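Long-range contacts in mandelate racemase/muconate lactonizing protein (Thermobispora bispora, PDB 3VC5), which probably catalyses the magnesium-dependent dehydration of D-glucarate to 5-dehydro-4-deoxy-D-glucarate, as a glucarate dehydratase of the enolase superfamily: residues T65-T70 with C138-G143; D113-T118 with R419-E424; G191-A196 with Q225-A230; L284-C289 with R303-L308. All blocks are in the same frame, centred on the assembly; numbering follows the deposited sequence.

Interaction 1: residues T65-T70 with C138-G143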
loop_
_atom_site.group_PDB
_atom_site.type_symbol
_atom_site.label_atom_id
_atom_site.label_comp_id
_atom_site.label_asym_id
_atom_site.label_seq_id
_atom_site.Cartn_x
_atom_site.Cartn_y
_atom_site.Cartn_z
ATOM N N THR A 65 0.940 -7.404 25.878
ATOM C CA THR A 65 1.042 -5.943 25.787
ATOM C C THR A 65 1.725 -5.506 24.509
ATOM O O THR A 65 2.564 -6.218 23.941
ATOM C CB THR A 65 1.839 -5.368 26.955
ATOM O OG1 THR A 65 3.171 -5.908 26.907
ATOM C CG2 THR A 65 1.141 -5.751 28.268
ATOM N N GLY A 66 1.326 -4.335 24.045
ATOM C CA GLY A 66 1.972 -3.702 22.899
ATOM C C GLY A 66 2.230 -2.237 23.224
ATOM O O GLY A 66 1.453 -1.606 23.976
ATOM N N LEU A 67 3.310 -1.695 22.652
ATOM C CA LEU A 67 3.721 -0.311 22.899
ATOM C C LEU A 67 3.575 0.583 21.664
ATOM O O LEU A 67 3.871 0.161 20.521
ATOM C CB LEU A 67 5.173 -0.255 23.349
ATOM C CG LEU A 67 5.433 -0.972 24.680
ATOM C CD1 LEU A 67 6.952 -1.018 24.915
ATOM C CD2 LEU A 67 4.705 -0.286 25.854
ATOM N N GLY A 68 3.162 1.818 21.899
ATOM C CA GLY A 68 3.183 2.857 20.851
ATOM C C GLY A 68 3.701 4.140 21.461
ATOM O O GLY A 68 3.760 4.286 22.686
ATOM N N GLU A 69 4.104 5.067 20.612
ATOM C CA GLU A 69 4.710 6.326 21.057
ATOM C C GLU A 69 4.298 7.427 20.092
ATOM O O GLU A 69 4.363 7.247 18.878
ATOM C CB GLU A 69 6.228 6.192 21.151
ATOM C CG GLU A 69 6.927 7.510 21.510
ATOM C CD GLU A 69 8.449 7.422 21.490
ATOM O OE1 GLU A 69 9.036 6.312 21.594
ATOM O OE2 GLU A 69 9.069 8.509 21.367
ATOM N N THR A 70 3.870 8.559 20.635
ATOM C CA THR A 70 3.381 9.646 19.794
ATOM C C THR A 70 3.705 10.985 20.475
ATOM O O THR A 70 4.425 11.023 21.488
ATOM C CB THR A 70 1.892 9.471 19.494
ATOM O OG1 THR A 70 1.461 10.470 18.556
ATOM C CG2 THR A 70 1.036 9.540 20.770
ATOM N N CYS A 138 -0.683 -2.362 18.406
ATOM C CA CYS A 138 -1.413 -3.549 17.927
ATOM C C CYS A 138 -0.471 -4.443 17.105
ATOM O O CYS A 138 -0.542 -5.672 17.181
ATOM C CB CYS A 138 -2.660 -3.138 17.097
ATOM S SG CYS A 138 -3.966 -2.524 18.161
ATOM N N LEU A 139 0.405 -3.850 16.286
ATOM C CA LEU A 139 1.361 -4.667 15.543
ATOM C C LEU A 139 2.356 -5.334 16.491
ATOM O O LEU A 139 2.766 -6.491 16.262
ATOM C CB LEU A 139 2.112 -3.828 14.490
ATOM C CG LEU A 139 1.217 -3.253 13.378
ATOM C CD1 LEU A 139 2.121 -2.380 12.471
ATOM C CD2 LEU A 139 0.614 -4.405 12.558
ATOM N N ASP A 140 2.765 -4.613 17.538
ATOM C CA ASP A 140 3.667 -5.210 18.564
ATOM C C ASP A 140 3.001 -6.487 19.104
ATOM O O ASP A 140 3.617 -7.559 19.153
ATOM C CB ASP A 140 3.925 -4.145 19.666
ATOM C CG ASP A 140 5.027 -4.503 20.645
ATOM O OD1 ASP A 140 5.850 -5.420 20.390
ATOM O OD2 ASP A 140 5.060 -3.803 21.697
ATOM N N ILE A 141 1.725 -6.385 19.456
ATOM C CA ILE A 141 0.957 -7.528 19.977
ATOM C C ILE A 141 0.798 -8.650 18.936
ATOM O O ILE A 141 0.976 -9.836 19.256
ATOM C CB ILE A 141 -0.408 -7.080 20.494
ATOM C CG1 ILE A 141 -0.251 -6.232 21.782
ATOM C CG2 ILE A 141 -1.292 -8.301 20.807
ATOM C CD1 ILE A 141 -1.483 -5.343 22.102
ATOM N N GLN A 142 0.448 -8.300 17.697
ATOM C CA GLN A 142 0.366 -9.320 16.648
ATOM C C GLN A 142 1.691 -10.065 16.477
ATOM O O GLN A 142 1.710 -11.288 16.310
ATOM C CB GLN A 142 -0.043 -8.709 15.312
ATOM C CG GLN A 142 -1.435 -8.142 15.261
ATOM C CD GLN A 142 -1.755 -7.617 13.875
ATOM O OE1 GLN A 142 -1.185 -8.089 12.854
ATOM N NE2 GLN A 142 -2.634 -6.624 13.813
ATOM N N GLY A 143 2.805 -9.331 16.467
ATOM C CA GLY A 143 4.119 -9.961 16.401
ATOM C C GLY A 143 4.364 -10.889 17.590
ATOM O O GLY A 143 4.866 -12.015 17.426
#
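Gly66 sits against Asp140 where strand 65-70 passes helix 138-143, their CA atoms 4.9 Å apart. The short axes approach to 6.1 Å and their N-to-C directions differ by 147°, so the two run roughly antiparallel. This belongs to the N-terminal alpha+beta capping domain of the enolase superfamily: a three-stranded antiparallel sheet, with 65-71 as an outermost strand within the chain, backed by helices, here 123-146. Gly66 and Gly68 pair through their backbones with Val58 and Val56 of the neighbouring strand 50-60.

The lack of a side chain at Gly66 is what lets the helix in so close. A beta carbon there would fall 2.8 Å from Ile141 CG1, well inside contact distance. With CG1 of Ile141 anti to the carbonyl carbon, the ethyl arm instead packs against the Thr65-Gly66 peptide: CG1 is 3.3 Å from Gly66 N, and CD1 is 3.6 Å from the same nitrogen. Ile141 also touches Val58 and Thr60, so it reaches across two strands.

Polar contact rests on Asp140. Its CG stands anti to the backbone N (chi1 -169°), which carries the carboxylate out to the strand. There OD2 accepts from Leu67 N at 2.9 Å, with an N-H...O angle of 151°, through the lone pair facing away from OD1. The other oxygen, OD1, takes the backbone N of Leu397, so this buried carboxylate joins three pieces of chain. Leu67 and Asp140 point the same way, side by side, with Leu67 CB 3.9 Å from Asp140 OD2.

Interaction 2: residues D113-T118 with R419-E424; sequences DMHGLT and RTRDDE. With PO4 (phosphate ion), chain B.
Arg421 lies across His115 from CG outward, and CG anti to the backbone N (chi1 174°) starts it on that path. Beyond CB, CG is 4.0 Å from His115 CD2, and CD comes closer, 3.7 Å from the same atom. The chain stays extended to NE, which donates to Asp423 OD1 at 2.8 Å in an almost straight bond. The guanidinium then stacks on the imidazole, centres 4.2 Å apart and planes at 21°. Asp113 OD1 lies over the opposite face of that ring, while ND1 accepts from Leu117 N. At the tip, NH2 completes a side-on salt bridge to Asp423 OD2 (2.7 Å). It also shares phosphate O3 with NH1, at 2.9 Å and 3.1 Å respectively. A leucine in place of Arg421 would probably leave the Asp423 carboxylate and the phosphate without this cationic mate and the His115 face without its stacking partner. Back at the main chain, one water links Met114 N to Arg421 O. The phosphate, probably from the crystallisation liquor, is also held by Lys211, the predicted proton acceptor, and by His367, Asn42 and His47. Such an anion pocket, where the capping-domain loop 113-118 and the C-terminal segment close over the barrel, is typical of an enolase-superfamily active site.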
loop_
_atom_site.group_PDB
_atom_site.type_symbol
_atom_site.label_atom_id
_atom_site.label_comp_id
_atom_site.label_asym_id
_atom_site.label_seq_id
_atom_site.Cartn_x
_atom_site.Cartn_y
_atom_site.Cartn_z
ATOM N N ASP A 113 -0.300 22.436 15.427
ATOM C CA ASP A 113 0.852 22.585 16.286
ATOM C C ASP A 113 1.344 24.023 16.170
ATOM O O ASP A 113 0.829 24.786 15.368
ATOM C CB ASP A 113 1.924 21.502 16.020
ATOM C CG ASP A 113 2.561 21.614 14.658
ATOM O OD1 ASP A 113 2.913 22.754 14.264
ATOM O OD2 ASP A 113 2.724 20.549 13.986
ATOM N N MET A 114 2.287 24.415 17.013
ATOM C CA MET A 114 2.699 25.821 17.051
ATOM C C MET A 114 3.921 26.162 16.172
ATOM O O MET A 114 4.278 27.323 16.033
ATOM C CB MET A 114 2.940 26.245 18.513
ATOM C CG MET A 114 1.701 26.086 19.409
ATOM S SD MET A 114 2.032 26.639 21.094
ATOM C CE MET A 114 1.964 28.430 20.873
ATOM N N HIS A 115 4.551 25.155 15.575
ATOM C CA HIS A 115 5.861 25.350 14.929
ATOM C C HIS A 115 5.729 25.191 13.435
ATOM O O HIS A 115 6.425 25.845 12.665
ATOM C CB HIS A 115 6.919 24.354 15.485
ATOM C CG HIS A 115 6.418 22.939 15.616
ATOM N ND1 HIS A 115 6.625 21.975 14.646
ATOM C CD2 HIS A 115 5.743 22.323 16.621
ATOM C CE1 HIS A 115 6.066 20.840 15.033
ATOM N NE2 HIS A 115 5.520 21.026 16.228
ATOM N N GLY A 116 4.881 24.251 13.034
ATOM C CA GLY A 116 4.628 24.027 11.593
ATOM C C GLY A 116 5.683 23.218 10.866
ATOM O O GLY A 116 5.676 23.148 9.581
ATOM N N LEU A 117 6.572 22.555 11.632
ATOM C CA LEU A 117 7.691 21.914 10.945
ATOM C C LEU A 117 7.346 20.563 10.317
ATOM O O LEU A 117 8.206 19.936 9.666
ATOM C CB LEU A 117 8.937 21.817 11.834
ATOM C CG LEU A 117 9.464 23.171 12.315
ATOM C CD1 LEU A 117 10.776 22.998 13.032
ATOM C CD2 LEU A 117 9.646 24.165 11.162
ATOM N N THR A 118 6.111 20.089 10.520
ATOM C CA THR A 118 5.635 18.955 9.741
ATOM C C THR A 118 4.416 19.329 8.864
ATOM O O THR A 118 3.517 18.501 8.629
ATOM C CB THR A 118 5.301 17.710 10.606
ATOM O OG1 THR A 118 4.268 18.025 11.553
ATOM C CG2 THR A 118 6.553 17.210 11.361
ATOM N N ARG A 419 3.543 22.172 28.254
ATOM C CA ARG A 419 2.413 21.327 27.876
ATOM C C ARG A 419 2.221 21.223 26.371
ATOM O O ARG A 419 1.592 20.275 25.898
ATOM C CB ARG A 419 1.120 21.817 28.522
ATOM C CG ARG A 419 1.097 21.596 30.036
ATOM C CD ARG A 419 0.985 20.121 30.333
ATOM N NE ARG A 419 1.024 19.757 31.760
ATOM C CZ ARG A 419 2.127 19.365 32.400
ATOM N NH1 ARG A 419 3.297 19.339 31.771
ATOM N NH2 ARG A 419 2.061 18.997 33.675
ATOM N N THR A 420 2.777 22.177 25.628
ATOM C CA THR A 420 2.697 22.169 24.150
ATOM C C THR A 420 4.002 22.740 23.604
ATOM O O THR A 420 4.453 23.801 24.045
ATOM C CB THR A 420 1.507 23.016 23.606
ATOM O OG1 THR A 420 0.282 22.437 24.052
ATOM C CG2 THR A 420 1.505 23.047 22.092
ATOM N N ARG A 421 4.595 22.029 22.641
ATOM C CA ARG A 421 5.841 22.459 22.033
ATOM C C ARG A 421 5.682 23.850 21.438
ATOM O O ARG A 421 4.724 24.112 20.677
ATOM C CB ARG A 421 6.275 21.457 20.954
ATOM C CG ARG A 421 7.500 21.934 20.199
ATOM C CD ARG A 421 7.977 20.920 19.187
ATOM N NE ARG A 421 9.114 21.441 18.444
ATOM C CZ ARG A 421 9.705 20.839 17.409
ATOM N NH1 ARG A 421 9.263 19.674 16.964
ATOM N NH2 ARG A 421 10.744 21.420 16.809
ATOM N N ASP A 422 6.627 24.740 21.746
ATOM C CA ASP A 422 6.566 26.103 21.233
ATOM C C ASP A 422 7.977 26.691 21.029
ATOM O O ASP A 422 8.417 27.562 21.795
ATOM C CB ASP A 422 5.701 26.972 22.160
ATOM C CG ASP A 422 5.483 28.402 21.623
ATOM O OD1 ASP A 422 5.742 28.674 20.415
ATOM O OD2 ASP A 422 5.043 29.258 22.430
ATOM N N ASP A 423 8.667 26.231 19.977
ATOM C CA ASP A 423 10.026 26.718 19.669
ATOM C C ASP A 423 10.051 28.232 19.496
ATOM O O ASP A 423 11.018 28.884 19.875
ATOM C CB ASP A 423 10.572 26.128 18.360
ATOM C CG ASP A 423 10.627 24.606 18.354
ATOM O OD1 ASP A 423 10.149 23.952 19.296
ATOM O OD2 ASP A 423 11.120 24.043 17.357
ATOM N N GLU A 424 9.010 28.793 18.866
ATOM C CA GLU A 424 9.016 30.225 18.574
ATOM C C GLU A 424 8.834 31.083 19.829
ATOM O O GLU A 424 9.537 32.092 20.016
ATOM C CB GLU A 424 7.948 30.558 17.523
ATOM C CG GLU A 424 7.960 31.994 17.039
ATOM C CD GLU A 424 6.821 32.250 16.076
ATOM O OE1 GLU A 424 5.668 31.883 16.390
ATOM O OE2 GLU A 424 7.073 32.779 14.985
HETATM P P PO4 B . 12.863 19.585 14.571
HETATM O O1 PO4 B . 13.437 20.918 14.860
HETATM O O2 PO4 B . 13.459 18.663 15.612
HETATM O O3 PO4 B . 11.398 19.590 14.707
HETATM O O4 PO4 B . 13.241 19.211 13.230
HETATM O O HOH W 1 6.537 27.524 17.846
HETATM O O HOH W 2 3.285 22.557 19.013
HETATM O O HOH W 3 5.594 29.044 14.540
#

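Interaction 3: residues G191-A196 with Q225-A230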
loop_
_atom_site.group_PDB
_atom_site.type_symbol
_atom_site.label_atom_id
_atom_site.label_comp_id
_atom_site.label_asym_id
_atom_site.label_seq_id
_atom_site.Cartn_x
_atom_site.Cartn_y
_atom_site.Cartn_z
ATOM N N GLY A 191 32.369 24.554 14.360
ATOM C CA GLY A 191 31.559 23.964 15.413
ATOM C C GLY A 191 30.690 22.820 14.907
ATOM O O GLY A 191 30.533 21.824 15.583
ATOM N N ILE A 192 30.115 22.971 13.715
ATOM C CA ILE A 192 29.315 21.922 13.088
ATOM C C ILE A 192 30.173 20.711 12.703
ATOM O O ILE A 192 29.786 19.553 12.936
ATOM C CB ILE A 192 28.539 22.494 11.861
ATOM C CG1 ILE A 192 27.414 23.436 12.342
ATOM C CG2 ILE A 192 28.047 21.384 10.906
ATOM C CD1 ILE A 192 26.260 22.741 13.063
ATOM N N VAL A 193 31.349 20.960 12.135
ATOM C CA VAL A 193 32.249 19.863 11.844
ATOM C C VAL A 193 32.638 19.143 13.148
ATOM O O VAL A 193 32.702 17.917 13.168
ATOM C CB VAL A 193 33.507 20.327 11.059
ATOM C CG1 VAL A 193 34.532 19.195 10.968
ATOM C CG2 VAL A 193 33.120 20.772 9.662
ATOM N N ALA A 194 32.893 19.878 14.227
ATOM C CA ALA A 194 33.279 19.218 15.479
ATOM C C ALA A 194 32.129 18.346 15.997
ATOM O O ALA A 194 32.353 17.229 16.490
ATOM C CB ALA A 194 33.693 20.232 16.531
ATOM N N GLN A 195 30.904 18.872 15.887
ATOM C CA GLN A 195 29.719 18.134 16.311
ATOM C C GLN A 195 29.569 16.840 15.495
ATOM O O GLN A 195 29.258 15.769 16.043
ATOM C CB GLN A 195 28.476 19.013 16.159
ATOM C CG GLN A 195 27.180 18.409 16.722
ATOM C CD GLN A 195 26.015 19.304 16.383
ATOM O OE1 GLN A 195 25.866 20.401 16.946
ATOM N NE2 GLN A 195 25.229 18.887 15.426
ATOM N N ALA A 196 29.762 16.947 14.183
ATOM C CA ALA A 196 29.782 15.783 13.302
ATOM C C ALA A 196 30.807 14.719 13.767
ATOM O O ALA A 196 30.495 13.522 13.801
ATOM C CB ALA A 196 30.086 16.207 11.871
ATOM N N GLN A 225 29.937 22.813 2.996
ATOM C CA GLN A 225 31.208 22.599 2.327
ATOM C C GLN A 225 32.292 22.086 3.268
ATOM O O GLN A 225 33.119 21.249 2.891
ATOM C CB GLN A 225 31.657 23.894 1.654
ATOM C CG GLN A 225 31.009 24.113 0.318
ATOM C CD GLN A 225 31.597 23.193 -0.744
ATOM O OE1 GLN A 225 31.103 23.135 -1.870
ATOM N NE2 GLN A 225 32.661 22.467 -0.384
ATOM N N ALA A 226 32.297 22.602 4.487
ATOM C CA ALA A 226 33.252 22.147 5.488
ATOM C C ALA A 226 33.019 20.687 5.850
ATOM O O ALA A 226 33.977 19.951 6.145
ATOM C CB ALA A 226 33.165 23.020 6.738
ATOM N N LEU A 227 31.747 20.279 5.883
ATOM C CA LEU A 227 31.408 18.891 6.156
ATOM C C LEU A 227 31.881 17.995 5.013
ATOM O O LEU A 227 32.436 16.912 5.249
ATOM C CB LEU A 227 29.896 18.719 6.412
ATOM C CG LEU A 227 29.362 19.336 7.712
ATOM C CD1 LEU A 227 27.843 19.461 7.704
ATOM C CD2 LEU A 227 29.847 18.512 8.933
ATOM N N ARG A 228 31.698 18.444 3.789
ATOM C CA ARG A 228 32.166 17.707 2.628
ATOM C C ARG A 228 33.672 17.498 2.640
ATOM O O ARG A 228 34.140 16.461 2.279
ATOM C CB ARG A 228 31.767 18.412 1.349
ATOM C CG ARG A 228 32.301 17.804 0.104
ATOM C CD ARG A 228 32.181 16.329 0.105
ATOM N NE ARG A 228 30.870 15.891 -0.358
ATOM C CZ ARG A 228 30.089 15.050 0.308
ATOM N NH1 ARG A 228 30.462 14.552 1.477
ATOM N NH2 ARG A 228 28.931 14.713 -0.201
ATOM N N ASP A 229 34.399 18.495 3.068
ATOM C CA ASP A 229 35.859 18.386 3.088
ATOM C C ASP A 229 36.326 17.494 4.222
ATOM O O ASP A 229 37.295 16.766 4.070
ATOM C CB ASP A 229 36.506 19.754 3.242
ATOM C CG ASP A 229 36.234 20.662 2.065
ATOM O OD1 ASP A 229 35.917 20.165 0.954
ATOM O OD2 ASP A 229 36.345 21.882 2.261
ATOM N N ALA A 230 35.628 17.549 5.357
ATOM C CA ALA A 230 36.013 16.769 6.527
ATOM C C ALA A 230 35.582 15.310 6.409
ATOM O O ALA A 230 36.241 14.427 6.958
ATOM C CB ALA A 230 35.435 17.389 7.782
#
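Val193 and Leu227 mark the closest backbone approach, CA to CA 5.8 Å, between two neighbouring helices on the outside of the C-terminal barrel. The short axes of 191-196 and 225-230 pass 9.4 Å apart at a crossing angle of -43°, with both helices running in broadly the same direction. They belong to helices 189-203 and 217-230, which follow the parallel strands 161-169 and 208-211 in successive beta-alpha units.

The side-chain contacts between the segments are apolar and fall into two groups, joined where Val193 CG2 nears Leu227 CD2 (4.0 Å). On the inner side, Leu227 reaches over with both methyls: CD1 meets Ile192 CG2 at 3.7 Å, while CD2 rests on Ala196 CB, also at 3.7 Å. Leu227 and Ile192 go on to touch Leu168 of strand 161-169, and Leu227 reaches Ile208 and Ile192 reaches Leu210 on strand 208-211. This group therefore extends to the barrel wall.

Nearer the surface, Val193 forks between two alanines one helical turn apart. With CG1 anti to its backbone N (chi1 171°), that methyl faces Ala230 CB at 3.8 Å; CG2 turns to Ala226 CB at 3.7 Å. The small alanine side chains let the valine branches settle close to the opposing helix.

The backbone hydrogen bonds of both segments run within their own helix, as in Ala196 N to Ile192 O and Ala230 N to Ala226 O. With no hydrogen bond between the two segments, the fit depends on the shapes of the methyl groups, and burial of hydrocarbon is what holds the two helices together here.

Interaction 4: residues L284-C289 with R303-L308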
loop_
_atom_site.group_PDB
_atom_site.type_symbol
_atom_site.label_atom_id
_atom_site.label_comp_id
_atom_site.label_asym_id
_atom_site.label_seq_id
_atom_site.Cartn_x
_atom_site.Cartn_y
_atom_site.Cartn_z
ATOM N N LEU A 284 14.907 17.771 -4.566
ATOM C CA LEU A 284 14.370 18.359 -3.336
ATOM C C LEU A 284 13.652 17.258 -2.554
ATOM O O LEU A 284 13.157 16.278 -3.143
ATOM C CB LEU A 284 13.356 19.456 -3.647
ATOM C CG LEU A 284 13.894 20.648 -4.445
ATOM C CD1 LEU A 284 12.879 21.807 -4.409
ATOM C CD2 LEU A 284 15.265 21.099 -3.939
ATOM N N ALA A 285 13.608 17.426 -1.227
ATOM C CA ALA A 285 12.870 16.532 -0.354
ATOM C C ALA A 285 11.911 17.361 0.475
ATOM O O ALA A 285 12.086 18.574 0.614
ATOM C CB ALA A 285 13.850 15.806 0.589
ATOM N N THR A 286 10.924 16.710 1.099
ATOM C CA THR A 286 10.054 17.464 1.997
ATOM C C THR A 286 9.540 16.613 3.156
ATOM O O THR A 286 9.337 15.376 3.005
ATOM C CB THR A 286 8.818 18.059 1.237
ATOM O OG1 THR A 286 8.209 19.063 2.055
ATOM C CG2 THR A 286 7.802 16.984 0.920
ATOM N N ASN A 287 9.294 17.286 4.282
ATOM C CA ASN A 287 8.309 16.808 5.266
ATOM C C ASN A 287 7.401 17.966 5.680
ATOM O O ASN A 287 6.935 18.022 6.827
ATOM C CB ASN A 287 8.978 16.193 6.504
ATOM C CG ASN A 287 10.046 17.102 7.132
ATOM O OD1 ASN A 287 11.235 16.837 6.979
ATOM N ND2 ASN A 287 9.633 18.140 7.871
ATOM N N MET A 288 7.130 18.876 4.725
ATOM C CA MET A 288 6.314 20.074 4.997
ATOM C C MET A 288 5.226 20.298 3.994
ATOM O O MET A 288 4.128 20.632 4.411
ATOM C CB MET A 288 7.156 21.368 5.112
ATOM C CG MET A 288 8.148 21.305 6.287
ATOM S SD MET A 288 9.209 22.779 6.382
ATOM C CE MET A 288 8.052 24.055 6.894
ATOM N N CYS A 289 5.503 20.132 2.698
ATOM C CA CYS A 289 4.463 20.433 1.699
ATOM C C CYS A 289 3.729 19.167 1.242
ATOM O O CYS A 289 2.751 19.248 0.521
ATOM C CB CYS A 289 5.062 21.221 0.502
ATOM S SG CYS A 289 6.159 20.300 -0.627
ATOM N N ARG A 303 5.465 18.280 -9.180
ATOM C CA ARG A 303 6.808 17.767 -8.875
ATOM C C ARG A 303 7.637 18.730 -8.007
ATOM O O ARG A 303 8.725 19.164 -8.390
ATOM C CB ARG A 303 7.543 17.356 -10.158
ATOM C CG ARG A 303 6.848 16.210 -10.915
ATOM C CD ARG A 303 7.186 14.848 -10.276
ATOM N NE ARG A 303 6.346 13.723 -10.721
ATOM C CZ ARG A 303 6.626 12.449 -10.436
ATOM N NH1 ARG A 303 7.726 12.166 -9.738
ATOM N NH2 ARG A 303 5.829 11.456 -10.847
ATOM N N PRO A 304 7.131 19.044 -6.806
ATOM C CA PRO A 304 7.923 19.833 -5.855
ATOM C C PRO A 304 9.088 19.013 -5.284
ATOM O O PRO A 304 10.025 19.581 -4.726
ATOM C CB PRO A 304 6.921 20.122 -4.736
ATOM C CG PRO A 304 5.963 18.944 -4.774
ATOM C CD PRO A 304 5.830 18.613 -6.245
ATOM N N ILE A 305 9.010 17.692 -5.382
ATOM C CA ILE A 305 10.016 16.846 -4.718
ATOM C C ILE A 305 10.420 15.654 -5.556
ATOM O O ILE A 305 9.650 15.155 -6.379
ATOM C CB ILE A 305 9.548 16.324 -3.358
ATOM C CG1 ILE A 305 8.347 15.385 -3.560
ATOM C CG2 ILE A 305 9.286 17.501 -2.385
ATOM C CD1 ILE A 305 7.786 14.746 -2.283
ATOM N N GLY A 306 11.646 15.195 -5.306
ATOM C CA GLY A 306 12.106 13.927 -5.780
ATOM C C GLY A 306 12.171 12.927 -4.633
ATOM O O GLY A 306 12.290 11.720 -4.886
ATOM N N VAL A 307 12.118 13.414 -3.382
ATOM C CA VAL A 307 12.249 12.566 -2.187
ATOM C C VAL A 307 11.193 12.966 -1.148
ATOM O O VAL A 307 11.101 14.143 -0.778
ATOM C CB VAL A 307 13.644 12.705 -1.542
ATOM C CG1 VAL A 307 13.757 11.788 -0.328
ATOM C CG2 VAL A 307 14.750 12.394 -2.559
ATOM N N LEU A 308 10.398 11.998 -0.690
ATOM C CA LEU A 308 9.451 12.220 0.410
ATOM C C LEU A 308 10.075 11.647 1.698
ATOM O O LEU A 308 10.513 10.490 1.695
ATOM C CB LEU A 308 8.122 11.485 0.165
ATOM C CG LEU A 308 7.100 11.629 1.291
ATOM C CD1 LEU A 308 6.721 13.117 1.472
ATOM C CD2 LEU A 308 5.864 10.769 0.981
#
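Thr286 meets Ile305 through torsions that turn their methyls together. At Thr286, chi1 -165° sets OG1 anti to the backbone N and CG2 between N and the carbonyl carbon; at Ile305, chi1 65° leaves CG2 anti to its carbonyl carbon. The two CG2 atoms touch at 3.7 Å, the side chains crossing at about a right angle. Alongside, the strands pair in parallel, Thr286 N donating to Val307 O at 3.2 Å. Leu284 O accepts twice: Val307 N, at 3.1 Å, lies in the carbonyl plane, whereas Gly306 N, at 2.9 Å, is tilted 20° from it. Pro304 O, buried under Leu284 CB at 3.5 Å, has no polar partner. Thr286 OG1 accepts from Met288 N (2.9 Å), an ST turn, and from Cys289 N (3.0 Å), extending it to an ST motif, and is hydrogen-bonded to Asp265 OD1. A valine at Thr286 would probably leave those two amides without their acceptor and let the loop carrying Asn287 shift. Asp265, also hydrogen-bonded to Asn287 N, is probably a second shell behind this magnesium ligand, although no metal is bound in this chain. Strand 284-286, helix 296-302 and strand 307-310 form a beta-alpha-beta crossover, with the ligand just past the strand's C-terminal end, where barrel enzymes of this superfamily hold their metal.

From the N terminus, interaction 1 opens at strand 65-71 and closes a loop of 67 residues at helix 123-146, within the capping domain. Before it closes, interaction 2 opens at 113-118, so the two cross; interaction 2 closes only at 419-424, tying the capping domain to the C-terminal part of the chain. Interactions 3 and 4 fall in series within that long loop: first neighbouring barrel helices, then neighbouring barrel strands. Interactions 2 and 4 touch, Leu117 O lying 2.9 Å from Asn287 ND2, so the capping loop meets the metal-ligand loop directly. Interactions 1 and 3 lie on opposite sides of the chain's centre, about 39 Å between their centres.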